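Local coordinates for probable spore coat polysaccharide biosynthesis protein E (Chromobacterium violaceum ATCC 12472, PDB 3G8R) that probably acts as an N-acylneuraminate-9-phosphate synthase of the NeuB family, binding zinc in a TIM-barrel domain that is followed by a SAF domain, at residues L213-G218 / R254-L259; T52-S57 / K65-F70; G144-R147 / D151-V154. All coordinates share one frame; numbering follows the deposited sequence.

Contact 1: residues L213-G218 / R254-L259; sequences LAVAQG and RALAML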
loop_
_atom_site.group_PDB
_atom_site.type_symbol
_atom_site.label_atom_id
_atom_site.label_comp_id
_atom_site.label_asym_id
_atom_site.label_seq_id
_atom_site.Cartn_x
_atom_site.Cartn_y
_atom_site.Cartn_z
ATOM N N LEU A 213 -4.902 -3.022 -1.317
ATOM C CA LEU A 213 -4.372 -1.665 -1.257
ATOM C C LEU A 213 -4.553 -1.076 0.133
ATOM O O LEU A 213 -3.715 -0.311 0.610
ATOM C CB LEU A 213 -5.087 -0.825 -2.278
ATOM C CG LEU A 213 -4.335 -0.582 -3.571
ATOM C CD1 LEU A 213 -3.669 -1.796 -4.100
ATOM C CD2 LEU A 213 -5.288 -0.005 -4.577
ATOM N N ALA A 214 -5.643 -1.467 0.790
ATOM C CA ALA A 214 -6.003 -0.872 2.055
ATOM C C ALA A 214 -5.094 -1.440 3.127
ATOM O O ALA A 214 -4.562 -0.717 3.954
ATOM C CB ALA A 214 -7.463 -1.146 2.375
ATOM N N VAL A 215 -4.906 -2.748 3.090
ATOM C CA VAL A 215 -4.070 -3.390 4.074
ATOM C C VAL A 215 -2.673 -2.848 3.956
ATOM O O VAL A 215 -1.995 -2.611 4.962
ATOM C CB VAL A 215 -4.010 -4.852 3.815
ATOM C CG1 VAL A 215 -2.940 -5.477 4.687
ATOM C CG2 VAL A 215 -5.355 -5.437 4.093
ATOM N N ALA A 216 -2.272 -2.627 2.706
ATOM C CA ALA A 216 -0.873 -2.307 2.403
ATOM C C ALA A 216 -0.618 -0.986 2.985
ATOM O O ALA A 216 0.490 -0.677 3.351
ATOM C CB ALA A 216 -0.612 -2.256 0.922
ATOM N N GLN A 217 -1.660 -0.196 3.092
ATOM C CA GLN A 217 -1.462 1.144 3.537
ATOM C C GLN A 217 -1.515 1.256 5.063
ATOM O O GLN A 217 -1.408 2.339 5.626
ATOM C CB GLN A 217 -2.453 2.040 2.831
ATOM C CG GLN A 217 -1.905 3.401 2.605
ATOM C CD GLN A 217 -2.307 3.926 1.286
ATOM O OE1 GLN A 217 -3.331 3.490 0.732
ATOM N NE2 GLN A 217 -1.512 4.865 0.735
ATOM N N GLY A 218 -1.635 0.117 5.732
ATOM C CA GLY A 218 -1.607 0.075 7.188
ATOM C C GLY A 218 -2.946 0.336 7.859
ATOM O O GLY A 218 -2.975 0.770 9.001
ATOM N N ARG A 254 -4.427 -13.043 1.190
ATOM C CA ARG A 254 -3.366 -13.038 0.204
ATOM C C ARG A 254 -2.406 -11.847 0.366
ATOM O O ARG A 254 -1.191 -12.014 0.353
ATOM C CB ARG A 254 -3.980 -13.067 -1.191
ATOM C CG ARG A 254 -3.001 -13.323 -2.289
ATOM C CD ARG A 254 -3.695 -13.520 -3.636
ATOM N NE ARG A 254 -2.723 -13.430 -4.739
ATOM C CZ ARG A 254 -1.798 -14.361 -5.008
ATOM N NH1 ARG A 254 -1.704 -15.482 -4.288
ATOM N NH2 ARG A 254 -0.941 -14.175 -5.990
ATOM N N ALA A 255 -2.956 -10.652 0.518
ATOM C CA ALA A 255 -2.173 -9.434 0.629
ATOM C C ALA A 255 -1.253 -9.493 1.838
ATOM O O ALA A 255 -0.134 -9.000 1.783
ATOM C CB ALA A 255 -3.097 -8.248 0.765
ATOM N N LEU A 256 -1.711 -10.125 2.921
ATOM C CA LEU A 256 -0.881 -10.220 4.092
ATOM C C LEU A 256 0.298 -11.114 3.804
ATOM O O LEU A 256 1.418 -10.823 4.227
ATOM C CB LEU A 256 -1.675 -10.733 5.279
ATOM C CG LEU A 256 -2.733 -9.734 5.748
ATOM C CD1 LEU A 256 -3.792 -10.430 6.525
ATOM C CD2 LEU A 256 -2.159 -8.570 6.503
ATOM N N ALA A 257 0.069 -12.196 3.066
ATOM C CA ALA A 257 1.128 -13.155 2.818
ATOM C C ALA A 257 2.154 -12.504 1.935
ATOM O O ALA A 257 3.359 -12.561 2.204
ATOM C CB ALA A 257 0.589 -14.385 2.148
HETATM N N MSE A 258 1.663 -11.906 0.852
HETATM C CA MSE A 258 2.517 -11.206 -0.081
HETATM C C MSE A 258 3.264 -10.079 0.629
HETATM O O MSE A 258 4.305 -9.680 0.179
HETATM C CB MSE A 258 1.679 -10.608 -1.219
HETATM C CG MSE A 258 1.438 -11.487 -2.407
HETATM SE SE MSE A 258 0.376 -10.674 -3.612
HETATM C CE MSE A 258 0.791 -11.851 -4.827
ATOM N N LEU A 259 2.719 -9.532 1.706
ATOM C CA LEU A 259 3.341 -8.388 2.332
ATOM C C LEU A 259 4.446 -8.824 3.274
ATOM O O LEU A 259 5.423 -8.086 3.501
ATOM C CB LEU A 259 2.300 -7.522 3.058
ATOM C CG LEU A 259 1.526 -6.471 2.210
ATOM C CD1 LEU A 259 0.383 -5.880 2.956
ATOM C CD2 LEU A 259 2.372 -5.333 1.711
#

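Contact 2: residues T52-S57 / K65-F70; sequences TFIHSS and KYVKRF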
loop_
_atom_site.group_PDB
_atom_site.type_symbol
_atom_site.label_atom_id
_atom_site.label_comp_id
_atom_site.label_asym_id
_atom_site.label_seq_id
_atom_site.Cartn_x
_atom_site.Cartn_y
_atom_site.Cartn_z
ATOM N N THR A 52 -38.472 9.656 17.542
ATOM C CA THR A 52 -37.868 10.973 17.670
ATOM C C THR A 52 -37.172 11.374 16.368
ATOM O O THR A 52 -37.176 12.544 15.972
ATOM C CB THR A 52 -36.806 11.011 18.822
ATOM O OG1 THR A 52 -35.900 9.912 18.686
ATOM C CG2 THR A 52 -37.459 10.928 20.196
ATOM N N PHE A 53 -36.579 10.389 15.705
ATOM C CA PHE A 53 -35.595 10.658 14.689
ATOM C C PHE A 53 -36.180 11.193 13.421
ATOM O O PHE A 53 -35.595 12.078 12.782
ATOM C CB PHE A 53 -34.795 9.406 14.361
ATOM C CG PHE A 53 -33.620 9.677 13.488
ATOM C CD1 PHE A 53 -33.673 9.383 12.130
ATOM C CD2 PHE A 53 -32.488 10.272 14.010
ATOM C CE1 PHE A 53 -32.593 9.647 11.296
ATOM C CE2 PHE A 53 -31.396 10.544 13.207
ATOM C CZ PHE A 53 -31.440 10.228 11.835
ATOM N N ILE A 54 -37.306 10.621 13.023
ATOM C CA ILE A 54 -38.001 11.106 11.849
ATOM C C ILE A 54 -39.008 12.116 12.329
ATOM O O ILE A 54 -39.928 11.801 13.085
ATOM C CB ILE A 54 -38.686 9.983 11.067
ATOM C CG1 ILE A 54 -37.645 8.917 10.672
ATOM C CG2 ILE A 54 -39.475 10.587 9.878
ATOM C CD1 ILE A 54 -38.060 7.961 9.538
ATOM N N HIS A 55 -38.816 13.344 11.899
ATOM C CA HIS A 55 -39.631 14.409 12.402
ATOM C C HIS A 55 -41.087 14.300 11.944
ATOM O O HIS A 55 -41.366 13.897 10.806
ATOM C CB HIS A 55 -39.049 15.743 12.000
ATOM C CG HIS A 55 -39.696 16.890 12.694
ATOM N ND1 HIS A 55 -40.642 17.680 12.087
ATOM C CD2 HIS A 55 -39.576 17.343 13.961
ATOM C CE1 HIS A 55 -41.053 18.599 12.936
ATOM N NE2 HIS A 55 -40.421 18.415 14.082
ATOM N N SER A 56 -42.007 14.680 12.828
ATOM C CA SER A 56 -43.419 14.732 12.477
ATOM C C SER A 56 -43.617 15.180 11.021
ATOM O O SER A 56 -44.336 14.513 10.264
ATOM C CB SER A 56 -44.171 15.669 13.406
ATOM O OG SER A 56 -43.752 15.487 14.749
ATOM N N SER A 57 -42.955 16.283 10.652
ATOM C CA SER A 57 -43.153 16.945 9.369
ATOM C C SER A 57 -42.788 16.046 8.191
ATOM O O SER A 57 -43.297 16.205 7.080
ATOM C CB SER A 57 -42.365 18.265 9.311
ATOM O OG SER A 57 -40.961 18.049 9.186
ATOM N N LYS A 65 -34.898 11.733 0.259
ATOM C CA LYS A 65 -34.188 10.487 0.452
ATOM C C LYS A 65 -34.274 9.954 1.872
ATOM O O LYS A 65 -34.322 10.726 2.853
ATOM C CB LYS A 65 -32.731 10.683 0.061
ATOM C CG LYS A 65 -32.026 9.412 -0.368
ATOM C CD LYS A 65 -30.730 9.709 -1.137
ATOM C CE LYS A 65 -29.985 8.412 -1.484
ATOM N NZ LYS A 65 -30.911 7.256 -1.218
ATOM N N TYR A 66 -34.300 8.623 1.961
ATOM C CA TYR A 66 -34.102 7.850 3.210
ATOM C C TYR A 66 -35.324 7.727 4.130
ATOM O O TYR A 66 -35.515 6.691 4.788
ATOM C CB TYR A 66 -32.894 8.345 4.015
ATOM C CG TYR A 66 -31.539 8.233 3.331
ATOM C CD1 TYR A 66 -30.909 6.989 3.157
ATOM C CD2 TYR A 66 -30.865 9.378 2.904
ATOM C CE1 TYR A 66 -29.632 6.898 2.532
ATOM C CE2 TYR A 66 -29.626 9.311 2.282
ATOM C CZ TYR A 66 -28.996 8.075 2.095
ATOM O OH TYR A 66 -27.736 8.035 1.486
ATOM N N VAL A 67 -36.153 8.758 4.200
ATOM C CA VAL A 67 -37.316 8.666 5.071
ATOM C C VAL A 67 -38.052 7.335 4.918
ATOM O O VAL A 67 -38.242 6.621 5.892
ATOM C CB VAL A 67 -38.282 9.813 4.829
ATOM C CG1 VAL A 67 -39.498 9.679 5.726
ATOM C CG2 VAL A 67 -37.588 11.087 5.096
ATOM N N LYS A 68 -38.452 7.015 3.695
ATOM C CA LYS A 68 -39.309 5.863 3.432
ATOM C C LYS A 68 -38.555 4.572 3.690
ATOM O O LYS A 68 -39.097 3.620 4.294
ATOM C CB LYS A 68 -39.814 5.890 1.984
ATOM C CG LYS A 68 -40.861 4.861 1.654
ATOM C CD LYS A 68 -41.337 4.974 0.227
ATOM C CE LYS A 68 -41.552 3.578 -0.389
ATOM N NZ LYS A 68 -42.912 3.417 -1.058
ATOM N N ARG A 69 -37.304 4.544 3.239
ATOM C CA ARG A 69 -36.466 3.374 3.460
ATOM C C ARG A 69 -36.369 3.089 4.972
ATOM O O ARG A 69 -36.538 1.933 5.392
ATOM C CB ARG A 69 -35.109 3.532 2.756
ATOM C CG ARG A 69 -33.972 2.710 3.324
ATOM C CD ARG A 69 -33.853 1.252 2.798
ATOM N NE ARG A 69 -32.473 0.773 3.025
ATOM C CZ ARG A 69 -32.059 -0.500 3.043
ATOM N NH1 ARG A 69 -32.916 -1.514 2.849
ATOM N NH2 ARG A 69 -30.763 -0.752 3.272
ATOM N N PHE A 70 -36.176 4.142 5.772
ATOM C CA PHE A 70 -36.081 4.001 7.209
ATOM C C PHE A 70 -37.352 3.502 7.851
ATOM O O PHE A 70 -37.318 2.608 8.702
ATOM C CB PHE A 70 -35.686 5.315 7.867
ATOM C CG PHE A 70 -34.242 5.693 7.667
ATOM C CD1 PHE A 70 -33.830 7.006 7.823
ATOM C CD2 PHE A 70 -33.287 4.744 7.309
ATOM C CE1 PHE A 70 -32.497 7.357 7.641
ATOM C CE2 PHE A 70 -31.948 5.108 7.118
ATOM C CZ PHE A 70 -31.565 6.402 7.279
#

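Contact 3: residues G144-R147 / D151-V154; sequences GARR and DKVV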
loop_
_atom_site.group_PDB
_atom_site.type_symbol
_atom_site.label_atom_id
_atom_site.label_comp_id
_atom_site.label_asym_id
_atom_site.label_seq_id
_atom_site.Cartn_x
_atom_site.Cartn_y
_atom_site.Cartn_z
ATOM N N GLY A 144 -15.632 13.221 4.018
ATOM C CA GLY A 144 -15.857 14.658 3.915
ATOM C C GLY A 144 -15.772 15.424 5.227
ATOM O O GLY A 144 -16.405 16.481 5.361
ATOM N N ALA A 145 -15.019 14.907 6.198
ATOM C CA ALA A 145 -14.787 15.652 7.433
ATOM C C ALA A 145 -13.633 16.588 7.185
ATOM O O ALA A 145 -12.635 16.189 6.580
ATOM C CB ALA A 145 -14.438 14.720 8.565
ATOM N N ARG A 146 -13.741 17.822 7.656
ATOM C CA ARG A 146 -12.587 18.711 7.652
ATOM C C ARG A 146 -11.502 18.192 8.603
ATOM O O ARG A 146 -11.800 17.538 9.611
ATOM C CB ARG A 146 -12.987 20.113 8.072
ATOM C CG ARG A 146 -14.059 20.710 7.240
ATOM C CD ARG A 146 -14.074 22.208 7.422
ATOM N NE ARG A 146 -14.743 22.684 8.654
ATOM C CZ ARG A 146 -14.223 23.559 9.539
ATOM N NH1 ARG A 146 -12.993 24.088 9.379
ATOM N NH2 ARG A 146 -14.941 23.915 10.609
ATOM N N ARG A 147 -10.246 18.476 8.255
ATOM C CA ARG A 147 -9.091 18.205 9.111
ATOM C C ARG A 147 -9.285 18.814 10.514
ATOM O O ARG A 147 -9.157 18.119 11.521
ATOM C CB ARG A 147 -7.832 18.774 8.463
ATOM C CG ARG A 147 -6.543 18.143 8.952
ATOM C CD ARG A 147 -5.315 18.835 8.325
ATOM N NE ARG A 147 -4.787 19.971 9.103
ATOM C CZ ARG A 147 -4.787 21.241 8.695
ATOM N NH1 ARG A 147 -4.275 22.195 9.480
ATOM N NH2 ARG A 147 -5.292 21.562 7.502
ATOM N N ASP A 151 -9.409 16.520 13.785
ATOM C CA ASP A 151 -8.573 17.010 14.867
ATOM C C ASP A 151 -9.356 17.270 16.143
ATOM O O ASP A 151 -8.955 16.780 17.193
ATOM C CB ASP A 151 -7.887 18.289 14.457
ATOM C CG ASP A 151 -6.609 18.051 13.714
ATOM O OD1 ASP A 151 -6.303 16.902 13.333
ATOM O OD2 ASP A 151 -5.879 19.052 13.513
ATOM N N LYS A 152 -10.446 18.035 16.080
ATOM C CA LYS A 152 -11.166 18.341 17.311
ATOM C C LYS A 152 -11.617 17.037 17.926
ATOM O O LYS A 152 -11.355 16.769 19.118
ATOM C CB LYS A 152 -12.375 19.237 17.091
ATOM C CG LYS A 152 -12.044 20.706 17.121
ATOM C CD LYS A 152 -13.164 21.584 16.548
ATOM C CE LYS A 152 -12.566 22.848 15.893
ATOM N NZ LYS A 152 -13.252 23.178 14.594
ATOM N N VAL A 153 -12.252 16.220 17.088
ATOM C CA VAL A 153 -12.826 14.980 17.527
ATOM C C VAL A 153 -11.776 14.000 18.061
ATOM O O VAL A 153 -11.988 13.379 19.096
ATOM C CB VAL A 153 -13.634 14.319 16.406
ATOM C CG1 VAL A 153 -13.984 12.917 16.805
ATOM C CG2 VAL A 153 -14.888 15.084 16.154
ATOM N N VAL A 154 -10.657 13.863 17.357
ATOM C CA VAL A 154 -9.604 12.985 17.828
ATOM C C VAL A 154 -9.117 13.473 19.176
ATOM O O VAL A 154 -9.281 12.794 20.174
ATOM C CB VAL A 154 -8.410 12.907 16.858
ATOM C CG1 VAL A 154 -7.192 12.419 17.565
ATOM C CG2 VAL A 154 -8.700 11.954 15.762
#

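Contact 1: residues L213-G218 / R254-L259
Val215 and Ala255 bring the two helices to 7.2 Å between their CA atoms, and the Ala216 and Leu259 CA atoms lie 7.4 Å apart; no hydrogen bond links the segments, so they meet through hydrocarbon alone. Val215 has the largest share of the contact, followed by Leu259. The Val215 CG1 methyl, anti to the backbone N (chi1 170°), reaches toward helix 242-259 and touches two leucines one helical turn apart: Leu256 CD2 at 3.7 Å and Leu259 CD1 at 3.8 Å. The Leu256 side chain comes at about a right angle to the valine, while Leu259 approaches aslant. The CD1 methyl of Leu259 also rests 3.8 Å from Ala216 CA, a backbone carbon that a residue as small as alanine leaves accessible; the Ala216 CB methyl stands 4.3 Å from Leu259 CD1. Both helices belong to the outer layer of the TIM barrel; in sequence, 209-216 connects the last two barrel strands, 196-201 and 221-225, and 242-259 follows the last. Val215 also touches Phe222 on strand 221-225, and Leu256 meets Phe39. Just past the helix end Gly218 takes a positive phi and closes a Schellman motif, its N hydrogen-bonded to Val215 O at 2.9 Å; at these backbone angles a CB would jam against Gln217 O, hence glycine. Leu259 packs on Gln217 of the second subunit, whose Lys186 hydrogen-bonds Ala216 O.

Contact 2: residues T52-S57 / K65-F70
Val67 and Phe70, one turn apart on the short helix 67-72, receive Ile54, the residue that leaves helical geometry after helix 50-53. Along the second segment, Tyr66 comes first, at the N-cap position; its O accepts the backbone N-H of Phe70 at 2.8 Å and so closes the first turn. Tyr66 CB also lies over one face of the Phe70 ring, 3.7 Å above its plane and displaced toward the rim. Val67 then offers both backbone and side chain: its carbonyl O is 3.9 Å from Ile54 CD1, and its CG1 methyl is 4.3 Å from Ile54 CG2. The isoleucine serves both positions because its branches part at CB. CG2 lies anti to the backbone N, while CG1, anti to the carbonyl carbon (chi1 -57°), carries CD1 onward to the helix. Phe70 ends the walk, its CB 3.9 Å from that same CD1 and its ring reaching past to Phe53, where the two CE1 atoms stand 4.3 Å apart. Apolar residues suit all four places, since each is buried. The contact lies in the excursion after the second strand, 40-47, of the TIM barrel, and the Phe70 side chain is about 10 Å from the bound zinc. Phe303 of the second subunit stacks on Phe53 and also meets the Phe70 ring, making an aromatic cluster across the dimer interface; it belongs to the SAF part of that subunit, which is thus brought near the metal site of this barrel, as in NeuB synthases.

Contact 3: residues G144-R147 / D151-V154
The carbonyl O of Arg147 accepts the backbone N-H of Asp151 at 2.8 Å, in a nearly straight bond with an N-H...O angle of 166°. It joins residues four apart in sequence and is an i to i+4 bond in the first turns of helix 147-158, which begins just after Arg146 at the N-cap position. As helix geometry dictates, Asp151 CB comes within 3.2 Å of the same Arg147 O. With CG anti to the carbonyl carbon (chi1 -86°), the carboxylate is turned back beside that oxygen, and its OD1 is hydrogen-bonded to the hydroxyl of Tyr192, a partner that shows why aspartate suits the place. The guanidinium of Arg147 is opposite in charge but makes no contact with it: Arg147 NE and Asp151 OD2 are 4.6 Å apart, so any attraction between them is probably long-range. Arg146 and Lys152 extend their long chains along the solvent side until Arg146 NH2 and Lys152 NZ stand 4.4 Å apart. Asp149 is a weak, distant ion-pair partner of both, and its carboxylate would be expected to ease the closeness of these two positive groups. Long, flexible, charged residues suit this outward-facing side. On the buried side, Val153 packs on Phe122 and on Trp125 and Leu128 of helix 125-132, while Val154 touches Tyr192. Helix 147-158 is thereby fastened beside helix 125-132, between barrel strands 138-141 and 164-168 in the chain.

How the contacts relate
All three contacts lie within the NeuB-family TIM barrel and come in series along the chain: contact 2 first, then contact 3, then contact 1. Contact 2 follows the second strand of the eight-stranded parallel barrel, contact 3 follows the fifth, and contact 1 brings together the helices after the seventh and eighth. The centres of contact 1 and contact 2 are about 40 Å apart, and none of the three touches another. Contacts 1 and 2 both reach the second subunit, so widely separated parts of one barrel take part in the dimer: near contact 2 the partner supplies residues of its SAF part, while at contact 1 barrel helices of both subunits meet. Contact 3 is a local feature of the surface.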